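Invertase/pectin methylesterase inhibitor family protein (Arabidopsis thaliana, PDB 1X91) inhibits pectin methylesterases, the plant enzymes that remove methyl ester groups from pectin. Local coordinates at residues 111-114 with 115-118; 77-80 with 81-84; 86-89 with 90-94; 134-137 with 138-142; 22-25 with 26-30. The protein carries 1 engineered substitution. All blocks are in the same frame, centred on the assembly; numbering follows the deposited sequence. Where two conformers were deposited one is given.

Interaction 1 of 5, residues 111-114 with 115-118; sequences GADT and CLDD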
loop_
_atom_site.group_PDB
_atom_site.type_symbol
_atom_site.label_atom_id
_atom_site.label_comp_id
_atom_site.label_asym_id
_atom_site.label_seq_id
_atom_site.Cartn_x
_atom_site.Cartn_y
_atom_site.Cartn_z
ATOM N N GLY A 111 -0.462 0.062 -8.462
ATOM C CA GLY A 111 -1.413 -1.038 -8.486
ATOM C C GLY A 111 -2.654 -0.693 -7.711
ATOM O O GLY A 111 -3.787 -0.908 -8.215
ATOM N N ALA A 112 -2.521 -0.173 -6.488
ATOM C CA ALA A 112 -3.665 0.251 -5.716
ATOM C C ALA A 112 -4.438 1.368 -6.421
ATOM O O ALA A 112 -5.666 1.328 -6.453
ATOM C CB ALA A 112 -3.273 0.648 -4.310
ATOM N N ASP A 113 -3.739 2.331 -7.004
ATOM C CA ASP A 113 -4.356 3.498 -7.652
ATOM C C ASP A 113 -5.129 3.021 -8.877
ATOM O O ASP A 113 -6.241 3.538 -9.164
ATOM C CB ASP A 113 -3.270 4.496 -8.073
ATOM C CG ASP A 113 -3.615 5.968 -7.768
ATOM O OD1 ASP A 113 -4.741 6.290 -7.323
ATOM O OD2 ASP A 113 -2.740 6.869 -7.940
ATOM N N THR A 114 -4.575 2.052 -9.571
ATOM C CA THR A 114 -5.183 1.515 -10.796
ATOM C C THR A 114 -6.448 0.753 -10.437
ATOM O O THR A 114 -7.463 0.936 -11.092
ATOM C CB THR A 114 -4.244 0.599 -11.529
ATOM O OG1 THR A 114 -3.122 1.326 -12.051
ATOM C CG2 THR A 114 -4.945 -0.056 -12.762
ATOM N N CYS A 115 -6.400 -0.053 -9.377
ATOM C CA CYS A 115 -7.616 -0.677 -8.859
ATOM C C CYS A 115 -8.695 0.361 -8.578
ATOM O O CYS A 115 -9.844 0.217 -9.029
ATOM C CB CYS A 115 -7.325 -1.537 -7.627
ATOM S SG CYS A 115 -8.872 -2.313 -6.974
ATOM N N LEU A 116 -8.343 1.453 -7.904
ATOM C CA LEU A 116 -9.311 2.505 -7.610
ATOM C C LEU A 116 -9.904 3.074 -8.900
ATOM O O LEU A 116 -11.117 3.285 -9.013
ATOM C CB LEU A 116 -8.648 3.618 -6.841
ATOM C CG LEU A 116 -8.477 3.315 -5.385
ATOM C CD1 LEU A 116 -7.542 4.331 -4.759
ATOM C CD2 LEU A 116 -9.870 3.274 -4.708
ATOM N N ASP A 117 -9.060 3.305 -9.899
ATOM C CA ASP A 117 -9.534 3.779 -11.209
ATOM C C ASP A 117 -10.367 2.714 -11.991
ATOM O O ASP A 117 -11.268 3.060 -12.761
ATOM C CB ASP A 117 -8.344 4.255 -12.056
ATOM C CG ASP A 117 -7.716 5.559 -11.532
ATOM O OD1 ASP A 117 -8.341 6.267 -10.713
ATOM O OD2 ASP A 117 -6.585 5.951 -11.900
ATOM N N ASP A 118 -10.087 1.430 -11.786
ATOM C CA ASP A 118 -10.800 0.362 -12.476
ATOM C C ASP A 118 -12.224 0.226 -11.929
ATOM O O ASP A 118 -13.096 -0.284 -12.670
ATOM C CB ASP A 118 -10.133 -1.001 -12.268
ATOM C CG ASP A 118 -8.847 -1.210 -13.073
ATOM O OD1 ASP A 118 -8.700 -0.684 -14.186
ATOM O OD2 ASP A 118 -7.968 -2.009 -12.678
#

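Interaction 2 of 5, residues 77-80 with 81-84; sequences DEYE and SAIG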
loop_
_atom_site.group_PDB
_atom_site.type_symbol
_atom_site.label_atom_id
_atom_site.label_comp_id
_atom_site.label_asym_id
_atom_site.label_seq_id
_atom_site.Cartn_x
_atom_site.Cartn_y
_atom_site.Cartn_z
ATOM N N ASP A 77 -5.341 -8.704 -10.765
ATOM C CA ASP A 77 -4.080 -8.668 -11.492
ATOM C C ASP A 77 -3.186 -7.603 -10.873
ATOM O O ASP A 77 -1.989 -7.850 -10.688
ATOM C CB ASP A 77 -4.313 -8.407 -12.962
ATOM C CG ASP A 77 -5.061 -9.531 -13.655
ATOM O OD1 ASP A 77 -5.148 -10.648 -13.123
ATOM O OD2 ASP A 77 -5.593 -9.360 -14.747
ATOM N N GLU A 78 -3.732 -6.434 -10.570
ATOM C CA GLU A 78 -2.936 -5.341 -9.995
ATOM C C GLU A 78 -2.411 -5.724 -8.622
ATOM O O GLU A 78 -1.263 -5.398 -8.280
ATOM C CB GLU A 78 -3.739 -4.046 -9.915
ATOM C CG GLU A 78 -4.105 -3.484 -11.292
ATOM C CD GLU A 78 -2.896 -3.069 -12.110
ATOM O OE1 GLU A 78 -1.903 -2.632 -11.534
ATOM O OE2 GLU A 78 -2.909 -3.251 -13.346
ATOM N N TYR A 79 -3.224 -6.404 -7.816
ATOM C CA TYR A 79 -2.814 -6.803 -6.496
ATOM C C TYR A 79 -1.800 -7.948 -6.490
ATOM O O TYR A 79 -0.924 -7.973 -5.625
ATOM C CB TYR A 79 -4.011 -7.060 -5.557
ATOM C CG TYR A 79 -4.469 -5.746 -4.923
ATOM C CD1 TYR A 79 -5.655 -5.131 -5.318
ATOM C CD2 TYR A 79 -3.607 -5.000 -4.113
ATOM C CE1 TYR A 79 -6.048 -3.909 -4.783
ATOM C CE2 TYR A 79 -3.989 -3.761 -3.599
ATOM C CZ TYR A 79 -5.249 -3.247 -3.933
ATOM O OH TYR A 79 -5.669 -2.024 -3.440
ATOM N N GLU A 80 -1.940 -8.905 -7.418
ATOM C CA GLU A 80 -0.939 -9.947 -7.545
ATOM C C GLU A 80 0.448 -9.298 -7.840
ATOM O O GLU A 80 1.440 -9.638 -7.226
ATOM C CB GLU A 80 -1.329 -10.987 -8.581
ATOM C CG GLU A 80 -2.545 -11.814 -8.158
ATOM C CD GLU A 80 -2.966 -12.839 -9.177
ATOM O OE1 GLU A 80 -2.710 -12.627 -10.382
ATOM O OE2 GLU A 80 -3.594 -13.820 -8.737
ATOM N N SER A 81 0.438 -8.308 -8.711
ATOM C CA SER A 81 1.657 -7.594 -9.082
ATOM C C SER A 81 2.123 -6.746 -7.918
ATOM O O SER A 81 3.320 -6.689 -7.623
ATOM C CB SER A 81 1.415 -6.728 -10.314
ATOM O OG SER A 81 1.307 -7.547 -11.472
ATOM N N ALA A 82 1.197 -6.088 -7.244
ATOM C CA ALA A 82 1.592 -5.235 -6.135
ATOM C C ALA A 82 2.226 -6.047 -5.017
ATOM O O ALA A 82 3.196 -5.621 -4.401
ATOM C CB ALA A 82 0.426 -4.460 -5.608
ATOM N N ILE A 83 1.664 -7.216 -4.744
ATOM C CA ILE A 83 2.204 -8.100 -3.739
ATOM C C ILE A 83 3.628 -8.502 -4.087
ATOM O O ILE A 83 4.474 -8.504 -3.212
ATOM C CB ILE A 83 1.239 -9.336 -3.512
ATOM C CG1 ILE A 83 0.039 -8.831 -2.724
ATOM C CG2 ILE A 83 1.920 -10.448 -2.786
ATOM C CD1 ILE A 83 -1.164 -9.722 -2.849
ATOM N N GLY A 84 3.896 -8.856 -5.344
ATOM C CA GLY A 84 5.255 -9.121 -5.776
ATOM C C GLY A 84 6.183 -7.952 -5.615
ATOM O O GLY A 84 7.334 -8.123 -5.222
HETATM O O HOH W 1 -0.664 -9.757 -12.181
#

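Interaction 3 of 5, residues 86-89 with 90-94; sequences LEEA and FEHLA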
loop_
_atom_site.group_PDB
_atom_site.type_symbol
_atom_site.label_atom_id
_atom_site.label_comp_id
_atom_site.label_asym_id
_atom_site.label_seq_id
_atom_site.Cartn_x
_atom_site.Cartn_y
_atom_site.Cartn_z
ATOM N N LEU A 86 5.851 -5.560 -3.442
ATOM C CA LEU A 86 6.157 -5.345 -2.017
ATOM C C LEU A 86 7.116 -6.386 -1.472
ATOM O O LEU A 86 7.956 -6.078 -0.631
ATOM C CB LEU A 86 4.875 -5.281 -1.178
ATOM C CG LEU A 86 3.959 -4.118 -1.469
ATOM C CD1 LEU A 86 2.549 -4.418 -0.881
ATOM C CD2 LEU A 86 4.474 -2.825 -0.872
ATOM N N GLU A 87 7.090 -7.598 -2.021
ATOM C CA GLU A 87 8.058 -8.649 -1.672
ATOM C C GLU A 87 9.464 -8.159 -2.043
ATOM O O GLU A 87 10.382 -8.313 -1.265
ATOM C CB GLU A 87 7.725 -9.966 -2.330
ATOM C CG GLU A 87 6.441 -10.549 -1.726
ATOM C CD GLU A 87 5.941 -11.840 -2.372
ATOM O OE1 GLU A 87 6.224 -12.067 -3.559
ATOM O OE2 GLU A 87 5.211 -12.606 -1.674
ATOM N N GLU A 88 9.599 -7.578 -3.249
ATOM C CA GLU A 88 10.912 -7.048 -3.688
ATOM C C GLU A 88 11.316 -5.861 -2.840
ATOM O O GLU A 88 12.496 -5.722 -2.498
ATOM C CB GLU A 88 10.837 -6.682 -5.142
ATOM C CG GLU A 88 10.723 -7.886 -6.083
ATOM C CD GLU A 88 11.817 -8.880 -5.897
ATOM O OE1 GLU A 88 12.970 -8.474 -5.750
ATOM O OE2 GLU A 88 11.519 -10.097 -5.839
ATOM N N ALA A 89 10.349 -5.048 -2.460
ATOM C CA ALA A 89 10.633 -3.900 -1.621
ATOM C C ALA A 89 11.286 -4.382 -0.316
ATOM O O ALA A 89 12.277 -3.815 0.160
ATOM C CB ALA A 89 9.364 -3.136 -1.318
ATOM N N PHE A 90 10.753 -5.451 0.261
ATOM C CA PHE A 90 11.345 -6.054 1.462
ATOM C C PHE A 90 12.792 -6.508 1.205
ATOM O O PHE A 90 13.654 -6.317 2.043
ATOM C CB PHE A 90 10.564 -7.279 1.931
ATOM C CG PHE A 90 9.304 -6.980 2.759
ATOM C CD1 PHE A 90 9.376 -6.653 4.095
ATOM C CD2 PHE A 90 8.038 -7.158 2.213
ATOM C CE1 PHE A 90 8.185 -6.504 4.876
ATOM C CE2 PHE A 90 6.896 -6.960 2.968
ATOM C CZ PHE A 90 6.993 -6.619 4.299
ATOM N N GLU A 91 13.026 -7.177 0.087
ATOM C CA GLU A 91 14.357 -7.663 -0.253
ATOM C C GLU A 91 15.352 -6.570 -0.283
ATOM O O GLU A 91 16.457 -6.735 0.251
ATOM C CB GLU A 91 14.376 -8.416 -1.579
ATOM C CG GLU A 91 13.463 -9.636 -1.678
ATOM C CD GLU A 91 13.947 -10.844 -0.932
ATOM O OE1 GLU A 91 15.154 -11.103 -1.010
ATOM O OE2 GLU A 91 13.107 -11.587 -0.340
ATOM N N HIS A 92 14.964 -5.438 -0.882
ATOM C CA HIS A 92 15.902 -4.298 -0.948
ATOM C C HIS A 92 16.058 -3.605 0.382
ATOM O O HIS A 92 17.180 -3.219 0.762
ATOM C CB HIS A 92 15.520 -3.373 -2.097
ATOM C CG HIS A 92 15.772 -4.036 -3.410
ATOM N ND1 HIS A 92 17.013 -4.029 -3.993
ATOM C CD2 HIS A 92 14.999 -4.836 -4.189
ATOM C CE1 HIS A 92 16.993 -4.766 -5.093
ATOM N NE2 HIS A 92 15.783 -5.275 -5.225
ATOM N N LEU A 93 14.980 -3.459 1.130
ATOM C CA LEU A 93 15.066 -2.928 2.508
ATOM C C LEU A 93 16.044 -3.713 3.373
ATOM O O LEU A 93 16.831 -3.109 4.084
ATOM C CB LEU A 93 13.710 -2.868 3.191
ATOM C CG LEU A 93 13.694 -2.317 4.628
ATOM C CD1 LEU A 93 14.191 -0.914 4.693
ATOM C CD2 LEU A 93 12.311 -2.466 5.241
ATOM N N ALA A 94 16.065 -5.023 3.234
ATOM C CA ALA A 94 16.923 -5.932 4.010
ATOM C C ALA A 94 18.385 -5.637 3.697
ATOM O O ALA A 94 19.254 -5.875 4.527
ATOM C CB ALA A 94 16.609 -7.369 3.746
HETATM O O HOH W 2 10.546 -10.843 -0.004
HETATM O O HOH W 3 13.938 -6.300 -7.229
#

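Interaction 4 of 5, residues 134-137 with 138-142; sequences KTIK and NLCGI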
loop_
_atom_site.group_PDB
_atom_site.type_symbol
_atom_site.label_atom_id
_atom_site.label_comp_id
_atom_site.label_asym_id
_atom_site.label_seq_id
_atom_site.Cartn_x
_atom_site.Cartn_y
_atom_site.Cartn_z
ATOM N N LYS A 134 -7.453 2.570 -0.941
ATOM C CA LYS A 134 -7.042 3.862 -0.408
ATOM C C LYS A 134 -6.023 3.689 0.728
ATOM O O LYS A 134 -5.024 4.403 0.776
ATOM C CB LYS A 134 -8.255 4.656 0.094
ATOM C CG LYS A 134 -9.128 5.129 -0.996
ATOM C CD LYS A 134 -10.336 5.901 -0.433
ATOM C CE LYS A 134 -11.247 6.380 -1.534
ATOM N NZ LYS A 134 -12.381 7.141 -0.929
ATOM N N THR A 135 -6.244 2.752 1.626
ATOM C CA THR A 135 -5.335 2.477 2.749
ATOM C C THR A 135 -3.970 2.063 2.221
ATOM O O THR A 135 -2.945 2.527 2.689
ATOM C CB THR A 135 -5.925 1.397 3.627
ATOM O OG1 THR A 135 -7.049 1.993 4.324
ATOM C CG2 THR A 135 -4.934 0.872 4.678
ATOM N N ILE A 136 -3.940 1.210 1.210
ATOM C CA ILE A 136 -2.651 0.775 0.683
ATOM C C ILE A 136 -1.942 1.917 -0.017
ATOM O O ILE A 136 -0.730 2.042 0.116
ATOM C CB ILE A 136 -2.835 -0.474 -0.229
ATOM C CG1 ILE A 136 -3.190 -1.662 0.625
ATOM C CG2 ILE A 136 -1.597 -0.756 -1.101
ATOM C CD1 ILE A 136 -3.866 -2.792 -0.119
ATOM N N LYS A 137 -2.664 2.753 -0.760
ATOM C CA LYS A 137 -2.063 3.887 -1.378
ATOM C C LYS A 137 -1.409 4.786 -0.299
ATOM O O LYS A 137 -0.273 5.252 -0.478
ATOM C CB LYS A 137 -3.122 4.622 -2.190
ATOM C CG LYS A 137 -2.652 5.839 -2.829
ATOM C CD LYS A 137 -3.748 6.301 -3.849
ATOM C CE LYS A 137 -3.366 7.605 -4.389
ATOM N NZ LYS A 137 -4.430 8.163 -5.222
ATOM N N ASN A 138 -2.134 5.008 0.780
ATOM C CA ASN A 138 -1.625 5.855 1.878
ATOM C C ASN A 138 -0.393 5.239 2.547
ATOM O O ASN A 138 0.607 5.944 2.838
ATOM C CB ASN A 138 -2.741 6.057 2.896
ATOM C CG ASN A 138 -3.835 6.981 2.376
ATOM O OD1 ASN A 138 -3.586 7.814 1.508
ATOM N ND2 ASN A 138 -5.060 6.792 2.885
ATOM N N LEU A 139 -0.434 3.938 2.826
ATOM C CA LEU A 139 0.683 3.224 3.437
ATOM C C LEU A 139 1.884 3.279 2.507
ATOM O O LEU A 139 3.009 3.494 2.952
ATOM C CB LEU A 139 0.328 1.767 3.772
ATOM C CG LEU A 139 -0.622 1.605 4.937
ATOM C CD1 LEU A 139 -1.126 0.201 4.936
ATOM C CD2 LEU A 139 0.126 1.879 6.250
ATOM N N CYS A 140 1.669 3.057 1.200
ATOM C CA CYS A 140 2.810 3.206 0.270
ATOM C C CYS A 140 3.384 4.606 0.310
ATOM O O CYS A 140 4.614 4.769 0.262
ATOM C CB CYS A 140 2.458 2.808 -1.174
ATOM S SG CYS A 140 2.083 1.077 -1.484
ATOM N N GLY A 141 2.521 5.608 0.399
ATOM C CA GLY A 141 2.970 7.001 0.470
ATOM C C GLY A 141 3.862 7.234 1.681
ATOM O O GLY A 141 4.913 7.864 1.551
ATOM N N ILE A 142 3.508 6.654 2.827
ATOM C CA ILE A 142 4.324 6.734 4.022
ATOM C C ILE A 142 5.669 6.031 3.795
ATOM O O ILE A 142 6.734 6.544 4.124
ATOM C CB ILE A 142 3.581 6.157 5.264
ATOM C CG1 ILE A 142 2.343 6.992 5.589
ATOM C CG2 ILE A 142 4.526 6.118 6.454
ATOM C CD1 ILE A 142 1.384 6.367 6.582
#

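Interaction 5 of 5, residues 22-25 with 26-30; sequences LKFL and NTKFA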
loop_
_atom_site.group_PDB
_atom_site.type_symbol
_atom_site.label_atom_id
_atom_site.label_comp_id
_atom_site.label_asym_id
_atom_site.label_seq_id
_atom_site.Cartn_x
_atom_site.Cartn_y
_atom_site.Cartn_z
ATOM N N LEU A 22 -0.970 10.104 10.669
ATOM C CA LEU A 22 -0.938 10.345 12.104
ATOM C C LEU A 22 -1.588 9.211 12.876
ATOM O O LEU A 22 -1.067 8.760 13.869
ATOM C CB LEU A 22 -1.610 11.683 12.443
ATOM C CG LEU A 22 -0.885 12.912 11.899
ATOM C CD1 LEU A 22 -1.818 14.154 11.981
ATOM C CD2 LEU A 22 0.473 13.213 12.597
ATOM N N LYS A 23 -2.735 8.739 12.417
ATOM C CA LYS A 23 -3.366 7.612 13.030
ATOM C C LYS A 23 -2.444 6.407 13.034
ATOM O O LYS A 23 -2.263 5.734 14.050
ATOM C CB LYS A 23 -4.677 7.314 12.321
ATOM C CG LYS A 23 -5.460 6.082 12.833
ATOM C CD LYS A 23 -6.704 5.783 12.009
ATOM C CE LYS A 23 -7.910 6.470 12.498
ATOM N NZ LYS A 23 -9.184 5.892 11.913
ATOM N N PHE A 24 -1.876 6.123 11.875
ATOM C CA PHE A 24 -1.016 4.951 11.721
ATOM C C PHE A 24 0.205 5.003 12.637
ATOM O O PHE A 24 0.506 4.008 13.361
ATOM C CB PHE A 24 -0.637 4.820 10.239
ATOM C CG PHE A 24 0.247 3.634 9.927
ATOM C CD1 PHE A 24 -0.265 2.357 9.982
ATOM C CD2 PHE A 24 1.583 3.832 9.635
ATOM C CE1 PHE A 24 0.551 1.241 9.683
ATOM C CE2 PHE A 24 2.402 2.730 9.326
ATOM C CZ PHE A 24 1.876 1.424 9.386
ATOM N N LEU A 25 0.919 6.116 12.668
ATOM C CA LEU A 25 2.158 6.147 13.436
ATOM C C LEU A 25 1.888 6.181 14.933
ATOM O O LEU A 25 2.660 5.613 15.719
ATOM C CB LEU A 25 3.027 7.301 13.035
ATOM C CG LEU A 25 3.463 7.321 11.558
ATOM C CD1 LEU A 25 4.316 8.490 11.254
ATOM C CD2 LEU A 25 4.223 6.035 11.196
ATOM N N ASN A 26 0.802 6.833 15.339
ATOM C CA ASN A 26 0.449 6.800 16.754
ATOM C C ASN A 26 -0.079 5.449 17.216
ATOM O O ASN A 26 0.298 4.975 18.294
ATOM C CB ASN A 26 -0.527 7.900 17.102
ATOM C CG ASN A 26 0.135 9.225 17.103
ATOM O OD1 ASN A 26 0.906 9.540 18.026
ATOM N ND2 ASN A 26 -0.073 9.988 16.044
ATOM N N THR A 27 -0.932 4.833 16.402
ATOM C CA THR A 27 -1.576 3.566 16.780
ATOM C C THR A 27 -0.526 2.508 17.007
ATOM O O THR A 27 -0.692 1.632 17.894
ATOM C CB THR A 27 -2.593 3.113 15.694
ATOM O OG1 THR A 27 -3.712 3.995 15.692
ATOM C CG2 THR A 27 -3.231 1.737 16.071
ATOM N N LYS A 28 0.553 2.581 16.229
ATOM C CA LYS A 28 1.644 1.616 16.287
ATOM C C LYS A 28 2.933 2.112 16.966
ATOM O O LYS A 28 4.025 1.517 16.813
ATOM C CB LYS A 28 1.926 1.096 14.875
ATOM C CG LYS A 28 0.719 0.310 14.327
ATOM C CD LYS A 28 0.734 0.107 12.835
ATOM C CE LYS A 28 1.731 -0.998 12.435
ATOM N NZ LYS A 28 1.303 -2.322 12.984
ATOM N N PHE A 29 2.811 3.177 17.751
ATOM C CA PHE A 29 3.936 3.765 18.436
ATOM C C PHE A 29 5.206 3.641 17.625
ATOM O O PHE A 29 6.130 2.905 17.965
ATOM C CB PHE A 29 4.117 3.112 19.808
ATOM C CG PHE A 29 4.954 3.932 20.717
ATOM C CD1 PHE A 29 4.435 5.104 21.238
ATOM C CD2 PHE A 29 6.257 3.587 21.006
ATOM C CE1 PHE A 29 5.191 5.901 22.069
ATOM C CE2 PHE A 29 7.026 4.373 21.852
ATOM C CZ PHE A 29 6.499 5.552 22.369
ATOM N N ALA A 30 5.225 4.363 16.532
ATOM C CA ALA A 30 6.183 4.130 15.474
ATOM C C ALA A 30 7.593 4.296 16.003
ATOM O O ALA A 30 7.878 5.247 16.752
ATOM C CB ALA A 30 5.922 5.101 14.354
#

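Interaction 1 of 5, residues 111-114 with 115-118
T114 and D118 sit one turn apart on helix 98-119, and their side chains meet at a slant. The methyl CG2 of T114 touches OD2 of D118 at 3.6 Å. T114 has OG1 beside its own backbone N (chi1 -67°), where it hydrogen-bonds to the carbonyl of D110, which puts CG2 against D118. D118 N donates to O of T114 at 2.8 Å. The D118 carboxylate lies near the same oxygen but does not bond to it, since both are acceptors. An alanine in place of D118 would probably leave CG2 of T114 uncovered on this side and open a gap beside it. The packed face is that of A112 and C115, both buried. SG of C115 is anti to the backbone N (chi1 180°) and is bonded to C75. CB of C115 lies 3.5 Å from O of A112, while L116 lays CG 3.6 Å from the same oxygen. The other face is looser. D117 is exposed and was modelled in two conformers. D113 forms a salt bridge with K137. A112 and C115 face Y79 of helix 66-94, and A112 also touches I136 of helix 127-149. This is the packing of a four-helix bundle, here cross-linked by the C75-C115 disulfide.

Interaction 2 of 5, residues 77-80 with 81-84
Y79 and A82 touch on the inner face of helix 66-94, one of the four long helices of the inhibitor's bundle. CD2 of Y79 is 4.3 Å from CB of A82, and the methyl approaches the ring obliquely. With CG turned to chi1 -85°, the ring lies beside A82 and reaches T52 and L56 of helix 34-62. Its hydroxyl hydrogen-bonds to OG of S133, so the polar end of this buried ring has a partner. I83 lies one turn along from Y79 and folds back over the Y79 carbonyl. CG1 sits beside the backbone N of I83 (chi1 -74°), and this brings it to 3.2 Å from O of Y79. CD1 follows at 3.3 Å from the same oxygen. That oxygen also accepts the backbone N-H of I83 at 2.8 Å, so the carbonyl is both bonded and shielded by the side chain of its donor. I83 also touches Q46 and A49 of helix 34-62. The opposite character appears at D77, E80 and S81, which are exposed. E80 runs extended beyond CG. S81 was modelled in two conformers, and in the one described here OG is beside its own backbone N. The bond from OG to water is doubtful for the other conformer. In this one, a water that donates to O of D77 at 2.8 Å also bonds to OG of S81 at 3.0 Å.

Interaction 3 of 5, residues 86-89 with 90-94
F90, E91, H92 and L93 give their backbone N-H groups to the carbonyls of L86, E87, E88 and A89, in regular i to i+4 helical bonds of 2.9 to 3.2 Å. The F90 ring folds back along the helix, with CD2 3.0 Å from O of L86. The ring was modelled in two conformers, so this close approach holds for one of them. H92 has CG beside its backbone N (chi1 -69°), and CD2 comes 3.1 Å from O of E88. That oxygen lies at the ring edge, near its plane. The carboxylate of E88 meets the imidazole through water: one molecule donates to OE1 of E88 at 2.8 Å and is bonded to NE2 of H92 at 2.9 Å. ND1 of H92 has a weak hydrogen bond to D97, just beyond the helix. E91 bends at chi2, and a second water bridges its OE2 to O of E87. L86, A89 and L93 are buried against A108, V105 and M101 of helix 98-119, while F90 covers L42 of helix 34-62. One apolar face and one hydrated face make this an amphipathic helix of the four-helix bundle.

Interaction 4 of 5, residues 134-137 with 138-142
T135 and L139 lie side by side and point the same way, with CG2 of T135 3.9 Å from CD1 of L139. The methyl of T135 is available for this because OG1 turns beside the backbone N (chi1 -72°) and hydrogen-bonds to O of N131. I136 and C140 form the next pair, CG2 to SG at 4.1 Å. N138 folds over the preceding turn. Its CG is 3.3 Å from O of K134, whose hydrogen bond comes from the N138 backbone N at 3.0 Å. The amide ND2 is also near that oxygen but badly angled for a bond. An alanine in place of N138 would probably uncover the K134 carbonyl and open a gap beside F20 and N17, which the amide side chain touches. In the next shell, I136 packs on R48 and T52 of helix 34-62. The C140 side chain packs on V105, A108 and L109 of helix 98-119. K137 runs extended, CG anti to its backbone N (chi1 177°), and its NZ forms a salt bridge with D113. Helix 127-149 packs on two bundle helices and on the N-terminal helix 18-27, as one helix of a four-helix bundle.

Interaction 5 of 5, residues 22-25 with 26-30
L25 and A30 are joined by a backbone bond that skips the usual helical partner: A30 N reaches O of L25 at 3.0 Å, in the carbonyl plane. Between them F29 has a positive phi of 33°, uncommon for a phenylalanine. The turn before this is gripped twice by side chains. ND2 of N26 donates to O of L22 at 2.7 Å, and the N26 backbone N donates to the same oxygen from the opposite face of its plane. OG1 of T27 does likewise on O of K23, at 2.8 Å. It stands beside its own backbone N (chi1 -69°), which sets it over the carbonyl, 38° out of the carbonyl plane. The chain then leaves the helix at K28. With F29 N bonded to O of N26, the ending is a Schellman motif, and F29 is its C-prime residue. It closes helix 18-27 in the N-terminal extension, an alpha-hairpin required for inhibition of pectin methylesterase. K28 has CG beside its backbone N, which carries CD to the F24 ring; the bend at chi3 lays CE by the ring as well. CD of K28 is 3.4 Å from CE1 of F24, approaching the ring obliquely. The same ring packs on T41 and S44 of helix 34-62. L25 is buried and touches I11 and C12 of the preceding loop. Its CD2 meets CB of A30 at 3.7 Å.

Overall arrangement
Each contact is local, within one turn or so, and none closes a long loop. From the N terminus they run in series, without nesting or crossing: interaction 5, then 2, 3, 1 and 4. Interaction 5 ends helix 18-27 and touches interaction 4, where F24 packs on L139 and I142. This joins the N-terminal hairpin to the bundle. Interactions 2 and 3 both lie on helix 66-94, with centres about 14 Å apart. Interaction 2 meets interaction 1 on helix 98-119 and interaction 4 on helix 127-149. Interactions 1 and 4 are tied by the D113-K137 salt bridge. Interactions 1 and 5 lie on opposite sides of the chain's centre.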